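Local coordinates for Tat-secreted protein Rv2525c (Mycobacterium tuberculosis, PDB 4PMQ) that may act as a peptidoglycan hydrolase with glycosidase activity and, in vitro, cleaves p-nitrophenyl esters, butyrate best, at residues A[80-83]-A[84-88]; A[127-130]-A[131-135]. All blocks are in the same frame, centred on the assembly; numbering follows the deposited sequence.

Contact 1 (A[80-83]-A[84-88]); sequences ASAG and VQHAR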
loop_
_atom_site.group_PDB
_atom_site.type_symbol
_atom_site.label_atom_id
_atom_site.label_comp_id
_atom_site.label_asym_id
_atom_site.label_seq_id
_atom_site.Cartn_x
_atom_site.Cartn_y
_atom_site.Cartn_z
ATOM N N ALA A 80 -9.866 10.792 12.241
ATOM C CA ALA A 80 -9.118 10.209 13.368
ATOM C C ALA A 80 -9.728 8.905 13.874
ATOM O O ALA A 80 -8.994 7.917 14.064
ATOM C CB ALA A 80 -8.997 11.211 14.494
ATOM N N SER A 81 -11.043 8.886 14.099
ATOM C CA SER A 81 -11.722 7.692 14.612
ATOM C C SER A 81 -11.535 6.520 13.629
ATOM O O SER A 81 -11.156 5.412 14.046
ATOM C CB SER A 81 -13.196 7.988 14.855
ATOM O OG SER A 81 -13.856 6.816 15.306
ATOM N N ALA A 82 -11.724 6.781 12.313
ATOM C CA ALA A 82 -11.518 5.729 11.310
ATOM C C ALA A 82 -10.050 5.264 11.286
ATOM O O ALA A 82 -9.768 4.075 11.141
ATOM C CB ALA A 82 -11.934 6.224 9.924
ATOM N N GLY A 83 -9.131 6.204 11.408
ATOM C CA GLY A 83 -7.711 5.890 11.383
ATOM C C GLY A 83 -7.313 4.857 12.423
ATOM O O GLY A 83 -6.577 3.915 12.094
ATOM N N VAL A 84 -7.790 5.006 13.685
ATOM C CA VAL A 84 -7.334 4.060 14.719
ATOM C C VAL A 84 -7.897 2.669 14.471
ATOM O O VAL A 84 -7.159 1.697 14.624
ATOM C CB VAL A 84 -7.553 4.523 16.183
ATOM C CG1 VAL A 84 -6.749 5.783 16.478
ATOM C CG2 VAL A 84 -9.029 4.724 16.515
ATOM N N GLN A 85 -9.167 2.579 14.035
ATOM C CA GLN A 85 -9.778 1.278 13.741
ATOM C C GLN A 85 -9.036 0.568 12.583
ATOM O O GLN A 85 -8.685 -0.605 12.701
ATOM C CB GLN A 85 -11.250 1.492 13.364
ATOM C CG GLN A 85 -12.107 1.983 14.539
ATOM C CD GLN A 85 -13.416 2.614 14.103
ATOM O OE1 GLN A 85 -13.763 2.669 12.915
ATOM N NE2 GLN A 85 -14.150 3.160 15.059
ATOM N N HIS A 86 -8.771 1.293 11.487
ATOM C CA HIS A 86 -8.102 0.666 10.352
ATOM C C HIS A 86 -6.626 0.350 10.677
ATOM O O HIS A 86 -6.139 -0.730 10.331
ATOM C CB HIS A 86 -8.220 1.585 9.125
ATOM C CG HIS A 86 -9.620 1.626 8.589
ATOM N ND1 HIS A 86 -10.200 0.507 7.974
ATOM C CD2 HIS A 86 -10.514 2.642 8.570
ATOM C CE1 HIS A 86 -11.432 0.867 7.653
ATOM N NE2 HIS A 86 -11.662 2.146 7.974
ATOM N N ALA A 87 -5.932 1.270 11.363
ATOM C CA ALA A 87 -4.512 1.035 11.681
ATOM C C ALA A 87 -4.321 -0.169 12.605
ATOM O O ALA A 87 -3.404 -0.966 12.420
ATOM C CB ALA A 87 -3.909 2.289 12.325
ATOM N N ARG A 88 -5.200 -0.318 13.595
ATOM C CA ARG A 88 -5.108 -1.477 14.484
ATOM C C ARG A 88 -5.233 -2.781 13.697
ATOM O O ARG A 88 -4.473 -3.722 13.924
ATOM C CB ARG A 88 -6.223 -1.428 15.520
ATOM C CG ARG A 88 -6.009 -0.342 16.559
ATOM C CD ARG A 88 -7.226 -0.274 17.472
ATOM N NE ARG A 88 -7.214 0.912 18.328
ATOM C CZ ARG A 88 -8.298 1.446 18.891
ATOM N NH1 ARG A 88 -9.491 0.875 18.731
ATOM N NH2 ARG A 88 -8.200 2.551 19.617
#
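The imidazole of H86 lies obliquely beside the carbonyl of A82 one turn earlier, bringing H86 CD2 to 3.0 Å from A82 O, with the small methyl A82 CB 4.1 Å from H86 CD2. With CG beside its own backbone N (chi1 -71°), H86 is folded back along the helix, while its ND1 is hydrogen-bonded to Y66 OH and its ring meets that of Y66 with the planes at about 65°. A second flat group, the R88 guanidinium, has V84 CG2 over one face, offset toward the rim. The Q85 amide lies beside S81, its CD 3.6 Å from S81 O; the two polar side chains suit this outward flank. V84 CG2 comes within 3.3 Å of S81 O as well. The backbone bonds are those of an alpha helix: H86 N to A82 O at 3.0 Å is nearly straight (170°), A87 N to G83 O is 2.8 Å, and Q85 N to S81 O is weak. G83 and A87, buried and small, suit the flank facing helix 115-133. This is the i to i+4 packing of an outer helix in a beta-alpha-beta unit, strands 61-66 and 105-108, of a TIM-barrel-like glycoside hydrolase domain.

Contact 2 (A[127-130]-A[131-135]); sequences RSWE and SVIGH
E130 and H135 run side by side, and H135 ND1 donates to E130 OE2 at 2.7 Å with an N-H...O angle of 161°. The oxygen lies near the imidazole plane, yet the donor reaches it from above the carboxylate plane, the two flat groups standing 84° apart. H135 carries CG anti to its backbone N (chi1 173°), which swings the ring alongside the glutamate; OE2 also accepts from G156 N. Among the backbone groups, W129 O takes two donors: I133 N at 3.0 Å, nearly in line with the carbonyl, and V132 N at 3.1 Å, well above the carbonyl plane. V132 N also makes a weak bond to S128 O, and G134 N a weak one to E130 O at 2.8 Å. G134 leaves the helix with positive phi, and its backbone angles would jam a side chain against the preceding carbonyl, so glycine fits. On the buried flank I133 CD1 meets the indole edge in plane, 3.6 Å from W129 CE3, while W129 NE1 is satisfied by Y125 OH. Two N-H donors on one oxygen would probably favour the ionised carboxylate, making this histidine-carboxylate pair a polar tie across the turn toward strand 138-142.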
loop_
_atom_site.group_PDB
_atom_site.type_symbol
_atom_site.label_atom_id
_atom_site.label_comp_id
_atom_site.label_asym_id
_atom_site.label_seq_id
_atom_site.Cartn_x
_atom_site.Cartn_y
_atom_site.Cartn_z
ATOM N N ARG A 127 -2.632 10.823 10.987
ATOM C CA ARG A 127 -2.078 11.021 12.334
ATOM C C ARG A 127 -2.504 9.811 13.223
ATOM O O ARG A 127 -1.699 9.362 14.049
ATOM C CB ARG A 127 -2.503 12.351 12.942
ATOM C CG ARG A 127 -1.816 13.553 12.298
ATOM C CD ARG A 127 -2.234 14.844 12.974
ATOM N NE ARG A 127 -1.456 15.995 12.503
ATOM C CZ ARG A 127 -1.842 17.258 12.611
ATOM N NH1 ARG A 127 -3.017 17.556 13.152
ATOM N NH2 ARG A 127 -1.077 18.233 12.136
ATOM N N SER A 128 -3.749 9.273 13.035
ATOM C CA SER A 128 -4.170 8.070 13.788
ATOM C C SER A 128 -3.299 6.882 13.440
ATOM O O SER A 128 -2.910 6.128 14.343
ATOM C CB SER A 128 -5.628 7.735 13.520
ATOM O OG SER A 128 -6.444 8.604 14.275
ATOM N N TRP A 129 -2.955 6.704 12.131
ATOM C CA TRP A 129 -2.035 5.641 11.757
ATOM C C TRP A 129 -0.713 5.824 12.515
ATOM O O TRP A 129 -0.204 4.853 13.078
ATOM C CB TRP A 129 -1.806 5.618 10.243
ATOM C CG TRP A 129 -2.810 4.768 9.532
ATOM C CD1 TRP A 129 -4.050 5.136 9.099
ATOM C CD2 TRP A 129 -2.660 3.377 9.200
ATOM N NE1 TRP A 129 -4.673 4.068 8.479
ATOM C CE2 TRP A 129 -3.859 2.968 8.560
ATOM C CE3 TRP A 129 -1.640 2.434 9.397
ATOM C CZ2 TRP A 129 -4.032 1.671 8.054
ATOM C CZ3 TRP A 129 -1.814 1.143 8.901
ATOM C CH2 TRP A 129 -2.990 0.779 8.226
ATOM N N GLU A 130 -0.181 7.079 12.565
ATOM C CA GLU A 130 1.074 7.335 13.298
ATOM C C GLU A 130 0.936 7.034 14.800
ATOM O O GLU A 130 1.900 6.594 15.434
ATOM C CB GLU A 130 1.487 8.782 13.129
ATOM C CG GLU A 130 1.838 9.090 11.664
ATOM C CD GLU A 130 2.585 10.410 11.563
ATOM O OE1 GLU A 130 2.383 11.267 12.449
ATOM O OE2 GLU A 130 3.386 10.584 10.616
ATOM N N SER A 131 -0.244 7.278 15.356
ATOM C CA SER A 131 -0.472 7.040 16.769
ATOM C C SER A 131 -0.590 5.565 17.076
ATOM O O SER A 131 -0.458 5.199 18.240
ATOM C CB SER A 131 -1.724 7.759 17.254
ATOM O OG SER A 131 -1.806 7.639 18.675
ATOM N N VAL A 132 -0.906 4.732 16.083
ATOM C CA VAL A 132 -1.086 3.308 16.354
ATOM C C VAL A 132 0.218 2.561 16.088
ATOM O O VAL A 132 0.701 1.853 16.999
ATOM C CB VAL A 132 -2.250 2.728 15.516
ATOM C CG1 VAL A 132 -2.294 1.202 15.628
ATOM C CG2 VAL A 132 -3.588 3.345 15.954
ATOM N N ILE A 133 0.778 2.707 14.856
ATOM C CA ILE A 133 2.002 1.966 14.516
ATOM C C ILE A 133 3.287 2.830 14.542
ATOM O O ILE A 133 4.385 2.264 14.479
ATOM C CB ILE A 133 1.838 1.247 13.149
ATOM C CG1 ILE A 133 1.661 2.254 11.984
ATOM C CG2 ILE A 133 0.696 0.232 13.206
ATOM C CD1 ILE A 133 1.590 1.507 10.597
ATOM N N GLY A 134 3.157 4.159 14.662
ATOM C CA GLY A 134 4.326 5.033 14.717
ATOM C C GLY A 134 4.603 5.767 13.422
ATOM O O GLY A 134 4.358 5.238 12.343
ATOM N N HIS A 135 5.149 6.995 13.533
ATOM C CA HIS A 135 5.544 7.804 12.391
ATOM C C HIS A 135 6.443 6.993 11.440
ATOM O O HIS A 135 6.206 6.991 10.221
ATOM C CB HIS A 135 6.289 9.044 12.886
ATOM C CG HIS A 135 6.889 9.858 11.779
ATOM N ND1 HIS A 135 6.097 10.642 10.957
ATOM C CD2 HIS A 135 8.188 10.027 11.433
ATOM C CE1 HIS A 135 6.930 11.230 10.105
ATOM N NE2 HIS A 135 8.201 10.899 10.358
#

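Contacts 1 and 2, whose centres lie 9 Å apart, belong to successive helices, 79-96 and 115-133, of the barrel-like domain and pack directly on each other. S128 OG probably hydrogen-bonds A80 O at 2.6 Å, giving that carbonyl a partner beyond its own helix. Close approach follows from small residues: G83 CA is 3.5 Å from S128 CB, and A87 CB lies 3.5 Å from W129 CD2. V132 also touches A87. A bound L-tartrate, probably from the crystallisation liquor, hydrogen-bonds V132 O and I133 O at the C-terminal end of helix 115-133. TIM-barrel-like enzymes usually carry their active site at the other end, by the C-terminal strand ends, so it probably does not mark the substrate site.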